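Local atomic coordinates of 2-dehydro-3-deoxy-d-gluconate/2-dehydro-3-deoxy-phosphogluconate aldolase (Picrophilus torridus, PDB entry 4UXD), a protein that belongs to the dihydrodipicolinate synthetase family, whose members are aldolases and related enzymes built on an eight-stranded parallel beta/alpha barrel. Residues M24-V29 against R236-Y241; I49-L54 against E88-P93; I57-L62 against G226-S231; A96-S101 against K111-I116. All blocks are in the same frame, centred on the assembly; numbering follows the deposited sequence.

Interaction 1: residues M24-V29 against R236-Y241; sequences MYKGIV and RLYHEY
Y238 reaches from helix 233-240 to the start of strand 27-31 and lays its ring beside G27, so the contact joins the helix that follows the eighth strand to the first strand of the beta/alpha barrel. CG of Y238 stands anti to the backbone N (chi1 177°), which sends the ring out from the helix toward the strand.

Aromatic-to-backbone packing makes up the middle of the contact. G27 CA comes within 3.5 Å of Y238 CZ in an oblique approach, and the carbonyl carbon of G27 lies over one face of the ring, offset toward the rim. A positive phi (102°) at G27 is a backbone shape in which a CB would collide with the preceding carbonyl O.

Polar partners lie outside the two segments. K242 makes a cation-pi contact with Y238, while I28 N donates to D60 OD2.

Apolar packing holds both ends of the tyrosine. I28 and Y238 run alongside one another, pointing opposite ways, with I28 CD1 3.7 Å from Y238 CB; I28 also rests on L212, I234 and V235. K26 lies roughly perpendicular to the tyrosine, and while the far end of the lysine leads away, its aliphatic part passes the hydroxyl end, CG 3.6 Å from Y238 OH.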
loop_
_atom_site.group_PDB
_atom_site.type_symbol
_atom_site.label_atom_id
_atom_site.label_comp_id
_atom_site.label_asym_id
_atom_site.label_seq_id
_atom_site.Cartn_x
_atom_site.Cartn_y
_atom_site.Cartn_z
ATOM N N MET A 24 32.403 -17.288 -12.126
ATOM C CA MET A 24 31.380 -17.505 -11.060
ATOM C C MET A 24 31.373 -16.314 -10.096
ATOM O O MET A 24 32.404 -15.964 -9.514
ATOM C CB MET A 24 31.657 -18.807 -10.307
ATOM C CG MET A 24 30.429 -19.434 -9.668
ATOM S SD MET A 24 30.813 -20.993 -8.823
ATOM C CE MET A 24 29.176 -21.638 -8.501
ATOM N N TYR A 25 30.209 -15.686 -9.949
ATOM C CA TYR A 25 30.078 -14.523 -9.083
ATOM C C TYR A 25 29.635 -14.959 -7.698
ATOM O O TYR A 25 28.701 -15.738 -7.548
ATOM C CB TYR A 25 29.087 -13.511 -9.663
ATOM C CG TYR A 25 29.506 -12.945 -11.001
ATOM C CD1 TYR A 25 30.472 -11.954 -11.087
ATOM C CD2 TYR A 25 28.929 -13.400 -12.181
ATOM C CE1 TYR A 25 30.851 -11.437 -12.305
ATOM C CE2 TYR A 25 29.310 -12.890 -13.403
ATOM C CZ TYR A 25 30.272 -11.913 -13.459
ATOM O OH TYR A 25 30.650 -11.402 -14.677
ATOM N N LYS A 26 30.335 -14.461 -6.691
ATOM C CA LYS A 26 30.022 -14.761 -5.303
ATOM C C LYS A 26 30.909 -13.858 -4.452
ATOM O O LYS A 26 31.872 -13.291 -4.958
ATOM C CB LYS A 26 30.202 -16.269 -5.002
ATOM C CG LYS A 26 31.491 -16.749 -4.316
ATOM C CD LYS A 26 32.518 -17.340 -5.278
ATOM C CE LYS A 26 31.941 -18.436 -6.173
ATOM N NZ LYS A 26 30.906 -19.275 -5.505
ATOM N N GLY A 27 30.571 -13.698 -3.176
ATOM C CA GLY A 27 31.329 -12.819 -2.298
ATOM C C GLY A 27 30.662 -11.473 -2.046
ATOM O O GLY A 27 29.442 -11.338 -2.161
ATOM N N ILE A 28 31.482 -10.476 -1.721
ATOM C CA ILE A 28 31.003 -9.182 -1.270
ATOM C C ILE A 28 31.151 -8.107 -2.327
ATOM O O ILE A 28 32.237 -7.850 -2.844
ATOM C CB ILE A 28 31.740 -8.747 -0.002
ATOM C CG1 ILE A 28 31.535 -9.798 1.100
ATOM C CG2 ILE A 28 31.263 -7.355 0.468
ATOM C CD1 ILE A 28 30.094 -10.022 1.474
ATOM N N VAL A 29 30.018 -7.491 -2.635
ATOM C CA VAL A 29 29.903 -6.468 -3.655
ATOM C C VAL A 29 29.656 -5.131 -2.983
ATOM O O VAL A 29 28.690 -5.016 -2.230
ATOM C CB VAL A 29 28.729 -6.775 -4.607
ATOM C CG1 VAL A 29 28.580 -5.686 -5.675
ATOM C CG2 VAL A 29 28.894 -8.135 -5.224
ATOM N N ARG A 236 34.290 -9.095 7.049
ATOM C CA ARG A 236 34.668 -10.011 8.124
ATOM C C ARG A 236 33.625 -11.115 8.231
ATOM O O ARG A 236 33.959 -12.296 8.213
ATOM C CB ARG A 236 34.803 -9.279 9.469
ATOM C CG ARG A 236 35.871 -8.184 9.473
ATOM C CD ARG A 236 36.193 -7.669 10.869
ATOM N NE ARG A 236 35.254 -6.651 11.323
ATOM C CZ ARG A 236 34.315 -6.819 12.253
ATOM N NH1 ARG A 236 34.157 -7.988 12.874
ATOM N NH2 ARG A 236 33.524 -5.797 12.572
ATOM N N LEU A 237 32.361 -10.710 8.318
ATOM C CA LEU A 237 31.240 -11.638 8.420
ATOM C C LEU A 237 31.319 -12.754 7.391
ATOM O O LEU A 237 31.276 -13.934 7.743
ATOM C CB LEU A 237 29.922 -10.885 8.259
ATOM C CG LEU A 237 28.634 -11.692 8.410
ATOM C CD1 LEU A 237 27.520 -10.755 8.798
ATOM C CD2 LEU A 237 28.238 -12.460 7.145
ATOM N N TYR A 238 31.431 -12.379 6.123
ATOM C CA TYR A 238 31.463 -13.343 5.021
ATOM C C TYR A 238 32.629 -14.324 5.126
ATOM O O TYR A 238 32.484 -15.498 4.780
ATOM C CB TYR A 238 31.534 -12.607 3.681
ATOM C CG TYR A 238 31.637 -13.515 2.474
ATOM C CD1 TYR A 238 32.873 -13.958 2.012
ATOM C CD2 TYR A 238 30.502 -13.927 1.795
ATOM C CE1 TYR A 238 32.970 -14.791 0.917
ATOM C CE2 TYR A 238 30.588 -14.755 0.690
ATOM C CZ TYR A 238 31.826 -15.187 0.254
ATOM O OH TYR A 238 31.917 -16.013 -0.845
ATOM N N HIS A 239 33.782 -13.850 5.593
ATOM C CA HIS A 239 34.965 -14.703 5.664
ATOM C C HIS A 239 34.943 -15.564 6.921
ATOM O O HIS A 239 35.405 -16.705 6.911
ATOM C CB HIS A 239 36.242 -13.860 5.599
ATOM C CG HIS A 239 36.536 -13.345 4.227
ATOM N ND1 HIS A 239 37.602 -13.795 3.475
ATOM C CD2 HIS A 239 35.885 -12.446 3.453
ATOM C CE1 HIS A 239 37.599 -13.185 2.306
ATOM N NE2 HIS A 239 36.569 -12.360 2.264
ATOM N N GLU A 240 34.381 -15.027 7.993
ATOM C CA GLU A 240 34.256 -15.765 9.238
ATOM C C GLU A 240 33.264 -16.912 9.093
ATOM O O GLU A 240 33.472 -17.994 9.650
ATOM C CB GLU A 240 33.825 -14.825 10.361
ATOM C CG GLU A 240 34.952 -13.988 10.927
ATOM C CD GLU A 240 35.957 -14.813 11.711
ATOM O OE1 GLU A 240 35.597 -15.928 12.155
ATOM O OE2 GLU A 240 37.108 -14.342 11.876
ATOM N N TYR A 241 32.201 -16.665 8.330
ATOM C CA TYR A 241 31.091 -17.611 8.162
ATOM C C TYR A 241 31.549 -19.029 7.807
ATOM O O TYR A 241 30.882 -20.009 8.143
ATOM C CB TYR A 241 30.133 -17.088 7.079
ATOM C CG TYR A 241 28.936 -17.978 6.812
ATOM C CD1 TYR A 241 27.858 -18.005 7.686
ATOM C CD2 TYR A 241 28.879 -18.781 5.686
ATOM C CE1 TYR A 241 26.767 -18.813 7.452
ATOM C CE2 TYR A 241 27.788 -19.599 5.444
ATOM C CZ TYR A 241 26.732 -19.608 6.328
ATOM O OH TYR A 241 25.634 -20.415 6.091
#

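Interaction 2: residues I49-L54 against E88-P93; sequences ILIKYL and ENSKKP
I51 is the side chain by which helix 44-56 meets the loop 88-93, and its two branches divide the work. CB projects toward the loop, where I51 CA and S90 CA are 7.0 Å apart. From CB, the CG2 methyl stands anti to the backbone N (chi1 -71°, measured to CG1) and does most of the touching: it lies 3.5 Å from N89 O and 3.6 Å from S90 CB, set against the peptide that links the two residues. CG1 turns to the other side, beside the backbone N of I51, and the chain then extends to CD1, whose neighbour on the loop is N89 CB at 4.2 Å.

In barrel terms, the first helix packs here on the connection from the second helix to the third strand, strand 95-97. That connection is shaped by an ST turn, in which S90 OG accepts from K92 N at 3.0 Å (159° at the hydrogen). S90 OG is also hydrogen-bonded to E55 OE2, one residue past the helical segment, so the hydroxyl ties the turn back to the same helix that I51 serves by packing. R87 NH2 bonds to both S90 O and K92 O, and the N89 amide turns to F85 O through ND2. The ammonium group of K52 stays with N48 OD1, with N89 O 4.3 Å from K52 NZ.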
loop_
_atom_site.group_PDB
_atom_site.type_symbol
_atom_site.label_atom_id
_atom_site.label_comp_id
_atom_site.label_asym_id
_atom_site.label_seq_id
_atom_site.Cartn_x
_atom_site.Cartn_y
_atom_site.Cartn_z
ATOM N N ILE A 49 39.932 7.761 -3.041
ATOM C CA ILE A 49 40.062 7.474 -1.626
ATOM C C ILE A 49 39.192 6.284 -1.278
ATOM O O ILE A 49 39.591 5.429 -0.497
ATOM C CB ILE A 49 39.680 8.699 -0.786
ATOM C CG1 ILE A 49 40.823 9.718 -0.867
ATOM C CG2 ILE A 49 39.408 8.314 0.664
ATOM C CD1 ILE A 49 40.442 11.144 -0.508
ATOM N N LEU A 50 38.022 6.230 -1.913
ATOM C CA LEU A 50 37.036 5.184 -1.686
ATOM C C LEU A 50 37.462 3.845 -2.281
ATOM O O LEU A 50 37.360 2.794 -1.627
ATOM C CB LEU A 50 35.686 5.604 -2.279
ATOM C CG LEU A 50 34.594 4.523 -2.273
ATOM C CD1 LEU A 50 34.370 4.003 -0.864
ATOM C CD2 LEU A 50 33.293 5.052 -2.867
ATOM N N ILE A 51 37.897 3.886 -3.534
ATOM C CA ILE A 51 38.421 2.707 -4.213
ATOM C C ILE A 51 39.563 2.076 -3.423
ATOM O O ILE A 51 39.699 0.860 -3.386
ATOM C CB ILE A 51 38.923 3.061 -5.627
ATOM C CG1 ILE A 51 37.743 3.379 -6.537
ATOM C CG2 ILE A 51 39.726 1.915 -6.236
ATOM C CD1 ILE A 51 38.114 4.148 -7.762
ATOM N N LYS A 52 40.395 2.904 -2.799
ATOM C CA LYS A 52 41.552 2.388 -2.076
ATOM C C LYS A 52 41.133 1.834 -0.715
ATOM O O LYS A 52 41.773 0.915 -0.190
ATOM C CB LYS A 52 42.622 3.474 -1.917
ATOM C CG LYS A 52 43.297 3.892 -3.232
ATOM C CD LYS A 52 43.887 2.712 -3.997
ATOM C CE LYS A 52 44.995 3.151 -4.960
ATOM N NZ LYS A 52 44.538 4.035 -6.074
ATOM N N TYR A 53 40.058 2.383 -0.148
ATOM C CA TYR A 53 39.442 1.786 1.040
ATOM C C TYR A 53 38.793 0.434 0.744
ATOM O O TYR A 53 38.864 -0.493 1.550
ATOM C CB TYR A 53 38.387 2.703 1.629
ATOM C CG TYR A 53 37.659 2.059 2.783
ATOM C CD1 TYR A 53 38.232 2.028 4.050
ATOM C CD2 TYR A 53 36.402 1.472 2.611
ATOM C CE1 TYR A 53 37.587 1.446 5.113
ATOM C CE2 TYR A 53 35.740 0.883 3.679
ATOM C CZ TYR A 53 36.340 0.868 4.934
ATOM O OH TYR A 53 35.697 0.277 6.010
ATOM N N LEU A 54 38.146 0.328 -0.409
ATOM C CA LEU A 54 37.454 -0.894 -0.767
ATOM C C LEU A 54 38.449 -2.007 -0.995
ATOM O O LEU A 54 38.222 -3.148 -0.576
ATOM C CB LEU A 54 36.583 -0.678 -2.011
ATOM C CG LEU A 54 35.290 0.070 -1.700
ATOM C CD1 LEU A 54 34.624 0.616 -2.948
ATOM C CD2 LEU A 54 34.334 -0.855 -0.950
ATOM N N GLU A 88 39.494 2.569 -14.470
ATOM C CA GLU A 88 40.876 2.944 -14.719
ATOM C C GLU A 88 41.712 3.092 -13.453
ATOM O O GLU A 88 42.927 3.307 -13.532
ATOM C CB GLU A 88 40.930 4.251 -15.501
ATOM C CG GLU A 88 40.758 4.082 -16.987
ATOM C CD GLU A 88 40.789 5.408 -17.712
ATOM O OE1 GLU A 88 40.957 6.453 -17.038
ATOM O OE2 GLU A 88 40.647 5.401 -18.952
ATOM N N ASN A 89 41.083 2.972 -12.292
ATOM C CA ASN A 89 41.808 3.176 -11.047
ATOM C C ASN A 89 41.652 2.024 -10.083
ATOM O O ASN A 89 41.922 2.145 -8.890
ATOM C CB ASN A 89 41.368 4.485 -10.421
ATOM C CG ASN A 89 41.894 5.679 -11.196
ATOM O OD1 ASN A 89 43.058 6.043 -11.071
ATOM N ND2 ASN A 89 41.046 6.269 -12.027
ATOM N N SER A 90 41.260 0.886 -10.633
ATOM C CA SER A 90 41.163 -0.345 -9.872
ATOM C C SER A 90 41.164 -1.534 -10.815
ATOM O O SER A 90 40.603 -1.462 -11.904
ATOM C CB SER A 90 39.890 -0.363 -9.021
ATOM O OG SER A 90 39.680 -1.651 -8.460
ATOM N N LYS A 91 41.782 -2.627 -10.389
ATOM C CA LYS A 91 41.737 -3.865 -11.157
ATOM C C LYS A 91 40.774 -4.869 -10.528
ATOM O O LYS A 91 40.757 -6.046 -10.894
ATOM C CB LYS A 91 43.145 -4.460 -11.287
ATOM C CG LYS A 91 44.020 -3.703 -12.290
ATOM C CD LYS A 91 45.381 -4.351 -12.470
ATOM C CE LYS A 91 45.351 -5.454 -13.517
ATOM N NZ LYS A 91 46.714 -6.009 -13.762
ATOM N N LYS A 92 39.971 -4.404 -9.575
ATOM C CA LYS A 92 38.882 -5.219 -9.057
ATOM C C LYS A 92 37.900 -5.449 -10.186
ATOM O O LYS A 92 37.730 -4.585 -11.045
ATOM C CB LYS A 92 38.180 -4.547 -7.878
ATOM C CG LYS A 92 38.973 -4.542 -6.582
ATOM C CD LYS A 92 39.077 -5.926 -6.006
ATOM C CE LYS A 92 39.666 -5.872 -4.633
ATOM N NZ LYS A 92 39.624 -7.208 -4.024
ATOM N N PRO A 93 37.284 -6.635 -10.222
ATOM C CA PRO A 93 36.224 -6.840 -11.212
ATOM C C PRO A 93 35.007 -5.937 -10.923
ATOM O O PRO A 93 34.577 -5.787 -9.775
ATOM C CB PRO A 93 35.886 -8.325 -11.057
ATOM C CG PRO A 93 36.303 -8.677 -9.671
ATOM C CD PRO A 93 37.513 -7.828 -9.389
#

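Interaction 3: residues I57-L62 against G226-S231; sequences INVDYL and GTTNFS
I57 pushes its terminal methyl against the loop 226-231, where CD1 lies 3.5 Å from T228 O and 3.9 Å from S231 O. With CG1 set between the backbone N and the carbonyl carbon (chi1 64°) and CD1 extended beyond it, the chain runs straight from the end of helix 44-56 to these two carbonyl oxygens. V59 adds a contact between carbons. Its CG1 comes 4.1 Å from T228 CB, the two side chains passing at a slant.

No hydrogen bond joins the two segments; the polar groups are used to shape the loop and to hold it to its surroundings. T228 meets V59 through CB, while its hydroxyl bonds to C225 O. In the 3-10 turn 226-229, N229 ND2 donates to G226 O at 2.7 Å, nearly straight (167°) and in the carbonyl plane on a lone pair. The same oxygen accepts from N229 N at 3.1 Å, so two bonds from one residue grip it. N229 also reaches P31 O through ND2 and I33 N through OD1, which fixes the rotation of its amide and ties the turn to the end of strand 27-31.

Packing of this kind, between the turn that leads into the second strand and the connection from the eighth strand to helix 233-240, is what a closed beta/alpha barrel brings about: strands 61-63 and 222-224 flank strand 27-31, and the segments before the one and after the other meet here.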
loop_
_atom_site.group_PDB
_atom_site.type_symbol
_atom_site.label_atom_id
_atom_site.label_comp_id
_atom_site.label_asym_id
_atom_site.label_seq_id
_atom_site.Cartn_x
_atom_site.Cartn_y
_atom_site.Cartn_z
ATOM N N ILE A 57 39.870 -3.416 2.520
ATOM C CA ILE A 57 39.028 -4.391 3.226
ATOM C C ILE A 57 38.638 -5.578 2.354
ATOM O O ILE A 57 37.828 -6.396 2.758
ATOM C CB ILE A 57 37.729 -3.748 3.760
ATOM C CG1 ILE A 57 36.853 -3.256 2.600
ATOM C CG2 ILE A 57 38.064 -2.608 4.740
ATOM C CD1 ILE A 57 35.543 -2.623 3.023
ATOM N N ASN A 58 39.211 -5.665 1.159
ATOM C CA ASN A 58 39.051 -6.826 0.279
ATOM C C ASN A 58 37.591 -7.193 -0.095
ATOM O O ASN A 58 37.185 -8.369 -0.032
ATOM C CB ASN A 58 39.738 -8.035 0.917
ATOM C CG ASN A 58 39.924 -9.182 -0.058
ATOM O OD1 ASN A 58 40.180 -8.969 -1.245
ATOM N ND2 ASN A 58 39.759 -10.410 0.434
ATOM N N VAL A 59 36.801 -6.204 -0.504
ATOM C CA VAL A 59 35.549 -6.518 -1.169
ATOM C C VAL A 59 35.962 -7.187 -2.477
ATOM O O VAL A 59 37.094 -7.002 -2.930
ATOM C CB VAL A 59 34.647 -5.265 -1.421
ATOM C CG1 VAL A 59 34.422 -4.475 -0.129
ATOM C CG2 VAL A 59 35.224 -4.357 -2.509
ATOM N N ASP A 60 35.062 -7.954 -3.084
ATOM C CA ASP A 60 35.378 -8.692 -4.304
ATOM C C ASP A 60 34.948 -7.968 -5.576
ATOM O O ASP A 60 35.556 -8.138 -6.620
ATOM C CB ASP A 60 34.712 -10.068 -4.260
ATOM C CG ASP A 60 34.992 -10.797 -2.974
ATOM O OD1 ASP A 60 36.057 -11.435 -2.883
ATOM O OD2 ASP A 60 34.157 -10.721 -2.051
ATOM N N TYR A 61 33.874 -7.189 -5.493
ATOM C CA TYR A 61 33.367 -6.473 -6.653
ATOM C C TYR A 61 33.071 -5.023 -6.317
ATOM O O TYR A 61 32.621 -4.701 -5.214
ATOM C CB TYR A 61 32.104 -7.134 -7.201
ATOM C CG TYR A 61 32.289 -8.574 -7.581
ATOM C CD1 TYR A 61 32.112 -9.580 -6.648
ATOM C CD2 TYR A 61 32.624 -8.936 -8.873
ATOM C CE1 TYR A 61 32.273 -10.904 -6.992
ATOM C CE2 TYR A 61 32.785 -10.262 -9.225
ATOM C CZ TYR A 61 32.612 -11.238 -8.278
ATOM O OH TYR A 61 32.777 -12.563 -8.608
ATOM N N LEU A 62 33.366 -4.159 -7.286
ATOM C CA LEU A 62 32.941 -2.779 -7.259
ATOM C C LEU A 62 31.718 -2.669 -8.140
ATOM O O LEU A 62 31.711 -3.151 -9.293
ATOM C CB LEU A 62 34.030 -1.831 -7.763
ATOM C CG LEU A 62 35.434 -1.982 -7.191
ATOM C CD1 LEU A 62 36.267 -0.752 -7.561
ATOM C CD2 LEU A 62 35.399 -2.214 -5.692
ATOM N N GLY A 226 25.874 -1.827 1.047
ATOM C CA GLY A 226 26.313 -0.444 1.054
ATOM C C GLY A 226 27.213 -0.035 2.216
ATOM O O GLY A 226 28.008 0.895 2.091
ATOM N N THR A 227 27.091 -0.705 3.352
ATOM C CA THR A 227 27.909 -0.354 4.499
ATOM C C THR A 227 29.405 -0.598 4.255
ATOM O O THR A 227 30.239 -0.105 5.014
ATOM C CB THR A 227 27.489 -1.140 5.744
ATOM O OG1 THR A 227 27.712 -2.546 5.535
ATOM C CG2 THR A 227 26.028 -0.860 6.063
ATOM N N THR A 228 29.748 -1.338 3.206
ATOM C CA THR A 228 31.154 -1.579 2.893
ATOM C C THR A 228 31.856 -0.304 2.398
ATOM O O THR A 228 33.071 -0.280 2.273
ATOM C CB THR A 228 31.331 -2.694 1.841
ATOM O OG1 THR A 228 30.700 -2.317 0.610
ATOM C CG2 THR A 228 30.730 -3.987 2.345
ATOM N N ASN A 229 31.094 0.754 2.140
ATOM C CA ASN A 229 31.677 2.021 1.742
ATOM C C ASN A 229 32.525 2.654 2.857
ATOM O O ASN A 229 33.317 3.556 2.600
ATOM C CB ASN A 229 30.576 2.997 1.318
ATOM C CG ASN A 229 30.081 2.745 -0.082
ATOM O OD1 ASN A 229 30.695 3.185 -1.052
ATOM N ND2 ASN A 229 28.959 2.037 -0.200
ATOM N N PHE A 230 32.350 2.188 4.090
ATOM C CA PHE A 230 33.025 2.785 5.236
ATOM C C PHE A 230 33.082 1.840 6.433
ATOM O O PHE A 230 33.387 2.253 7.543
ATOM C CB PHE A 230 32.323 4.079 5.630
ATOM C CG PHE A 230 30.836 4.008 5.505
ATOM C CD1 PHE A 230 30.075 3.420 6.493
ATOM C CD2 PHE A 230 30.202 4.500 4.377
ATOM C CE1 PHE A 230 28.708 3.343 6.362
ATOM C CE2 PHE A 230 28.840 4.427 4.243
ATOM C CZ PHE A 230 28.091 3.851 5.231
ATOM N N SER A 231 32.810 0.566 6.195
ATOM C CA SER A 231 32.855 -0.432 7.248
ATOM C C SER A 231 33.237 -1.796 6.685
ATOM O O SER A 231 32.719 -2.218 5.650
ATOM C CB SER A 231 31.511 -0.508 7.959
ATOM O OG SER A 231 31.547 -1.466 8.990
#

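Interaction 4: residues A96-S101 against K111-I116; sequences AGVGSS and KFSMDI
S113 has the most surface buried in this contact and faces both of its partners, A96 and V98, from one turn of helix 103-115. Its CB lies 4.1 Å from the CB of A96, the same distance that separates S113 OG from V98 CG1. Because A96 has only a methyl group and S113 is itself small, helix and strand can come close, with 7.1 Å between A96 CA and S113 CA.

The hydroxyl of S113 is turned back to its own helix. OG sits between the backbone N and the carbonyl carbon (chi1 37°) and has L109 O, one turn earlier, as its main hydrogen-bond partner, with M110 O as a shared or alternative acceptor. A polar atom buried against a valine is thus satisfied without help from the segment 96-101, and toward V98 it offers only van der Waals contact. V98 CG1 stands beside its own backbone N, and the side chain goes on to pack against V106, L109 and M110.

Strand 95-97, helix 103-115 and strand 120-123 form a beta-alpha-beta unit, the repeating element of the barrel, and the contact joins the first strand and the loop just after it to the helix. A96 pairs through its backbone with A120 and V122 of the next strand. I118, in the connection between helix and strand, touches both A96 and S113, while L83 of helix 76-88 covers A96 as well.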
loop_
_atom_site.group_PDB
_atom_site.type_symbol
_atom_site.label_atom_id
_atom_site.label_comp_id
_atom_site.label_asym_id
_atom_site.label_seq_id
_atom_site.Cartn_x
_atom_site.Cartn_y
_atom_site.Cartn_z
ATOM N N ALA A 96 28.900 -2.871 -13.605
ATOM C CA ALA A 96 28.456 -1.512 -13.891
ATOM C C ALA A 96 26.942 -1.378 -13.766
ATOM O O ALA A 96 26.185 -2.119 -14.395
ATOM C CB ALA A 96 28.905 -1.091 -15.282
ATOM N N GLY A 97 26.500 -0.428 -12.956
ATOM C CA GLY A 97 25.100 -0.083 -12.945
ATOM C C GLY A 97 24.801 0.572 -14.267
ATOM O O GLY A 97 25.314 1.641 -14.532
ATOM N N VAL A 98 23.989 -0.071 -15.098
ATOM C CA VAL A 98 23.626 0.476 -16.408
ATOM C C VAL A 98 22.129 0.843 -16.453
ATOM O O VAL A 98 21.502 0.900 -17.527
ATOM C CB VAL A 98 23.991 -0.532 -17.534
ATOM C CG1 VAL A 98 25.509 -0.727 -17.582
ATOM C CG2 VAL A 98 23.308 -1.880 -17.333
ATOM N N GLY A 99 21.576 1.115 -15.266
ATOM C CA GLY A 99 20.172 1.449 -15.093
ATOM C C GLY A 99 19.726 2.740 -15.751
ATOM O O GLY A 99 20.472 3.711 -15.828
ATOM N N SER A 100 18.485 2.724 -16.224
ATOM C CA SER A 100 17.836 3.843 -16.893
ATOM C C SER A 100 16.498 3.347 -17.429
ATOM O O SER A 100 16.392 2.195 -17.827
ATOM C CB SER A 100 18.689 4.397 -18.040
ATOM O OG SER A 100 17.893 5.184 -18.916
ATOM N N SER A 101 15.479 4.201 -17.464
ATOM C CA SER A 101 14.195 3.799 -18.044
ATOM C C SER A 101 14.233 3.856 -19.570
ATOM O O SER A 101 13.334 3.338 -20.239
ATOM C CB SER A 101 13.058 4.674 -17.514
ATOM O OG SER A 101 12.746 4.334 -16.180
ATOM N N LYS A 111 27.375 -1.105 -23.893
ATOM C CA LYS A 111 28.344 -1.083 -24.976
ATOM C C LYS A 111 29.631 -0.413 -24.536
ATOM O O LYS A 111 30.725 -0.888 -24.818
ATOM C CB LYS A 111 27.754 -0.356 -26.190
ATOM C CG LYS A 111 28.632 -0.361 -27.422
ATOM C CD LYS A 111 27.808 -0.171 -28.690
ATOM C CE LYS A 111 27.205 1.220 -28.769
ATOM N NZ LYS A 111 26.272 1.357 -29.919
ATOM N N PHE A 112 29.477 0.694 -23.826
ATOM C CA PHE A 112 30.604 1.474 -23.346
ATOM C C PHE A 112 31.392 0.733 -22.273
ATOM O O PHE A 112 32.613 0.803 -22.244
ATOM C CB PHE A 112 30.095 2.811 -22.810
ATOM C CG PHE A 112 31.128 3.616 -22.082
ATOM C CD1 PHE A 112 31.304 3.469 -20.718
ATOM C CD2 PHE A 112 31.903 4.547 -22.755
ATOM C CE1 PHE A 112 32.246 4.232 -20.031
ATOM C CE2 PHE A 112 32.842 5.309 -22.074
ATOM C CZ PHE A 112 33.011 5.149 -20.707
ATOM N N SER A 113 30.696 0.019 -21.393
ATOM C CA SER A 113 31.370 -0.674 -20.301
ATOM C C SER A 113 31.951 -2.020 -20.766
ATOM O O SER A 113 32.928 -2.513 -20.192
ATOM C CB SER A 113 30.420 -0.856 -19.109
ATOM O OG SER A 113 29.094 -1.137 -19.518
ATOM N N MET A 114 31.376 -2.606 -21.816
ATOM C CA MET A 114 32.011 -3.754 -22.460
ATOM C C MET A 114 33.334 -3.320 -23.113
ATOM O O MET A 114 34.365 -3.957 -22.921
ATOM C CB MET A 114 31.094 -4.382 -23.504
ATOM C CG MET A 114 31.539 -5.780 -23.943
ATOM S SD MET A 114 30.404 -6.597 -25.098
ATOM C CE MET A 114 30.796 -5.729 -26.624
ATOM N N ASP A 115 33.302 -2.215 -23.852
ATOM C CA ASP A 115 34.462 -1.762 -24.618
ATOM C C ASP A 115 35.622 -1.252 -23.760
ATOM O O ASP A 115 36.736 -1.125 -24.273
ATOM C CB ASP A 115 34.052 -0.658 -25.602
ATOM C CG ASP A 115 33.111 -1.161 -26.700
ATOM O OD1 ASP A 115 32.950 -2.396 -26.850
ATOM O OD2 ASP A 115 32.534 -0.313 -27.415
ATOM N N ILE A 116 35.377 -0.950 -22.480
ATOM C CA ILE A 116 36.461 -0.547 -21.576
ATOM C C ILE A 116 36.779 -1.668 -20.583
ATOM O O ILE A 116 37.453 -1.447 -19.582
ATOM C CB ILE A 116 36.146 0.773 -20.794
ATOM C CG1 ILE A 116 34.965 0.619 -19.819
ATOM C CG2 ILE A 116 35.867 1.917 -21.766
ATOM C CD1 ILE A 116 34.881 1.747 -18.779
#

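Overall arrangement
The chain opens with interaction 1, in which segment 24-29 meets segment 236-241 only after nearly the whole barrel has been built; the other three contacts all fall within that span. Interactions 2 and 3 cross: helical segment 49-54 finds loop 88-93 after segment 57-62 has passed, and 57-62 closes only at 226-231. They touch through K92 NZ and V59 O, 2.8 Å apart, and interaction 3 adjoins interaction 1 through the neighbouring strands 27-31 and 61-63. Interaction 4, the shortest loop, follows interaction 2 in series and lies inside the loop of interaction 3. Local beta-alpha packing at strand 95-97 thus sits within long-range contacts that tie the first two strands to the segments following the eighth.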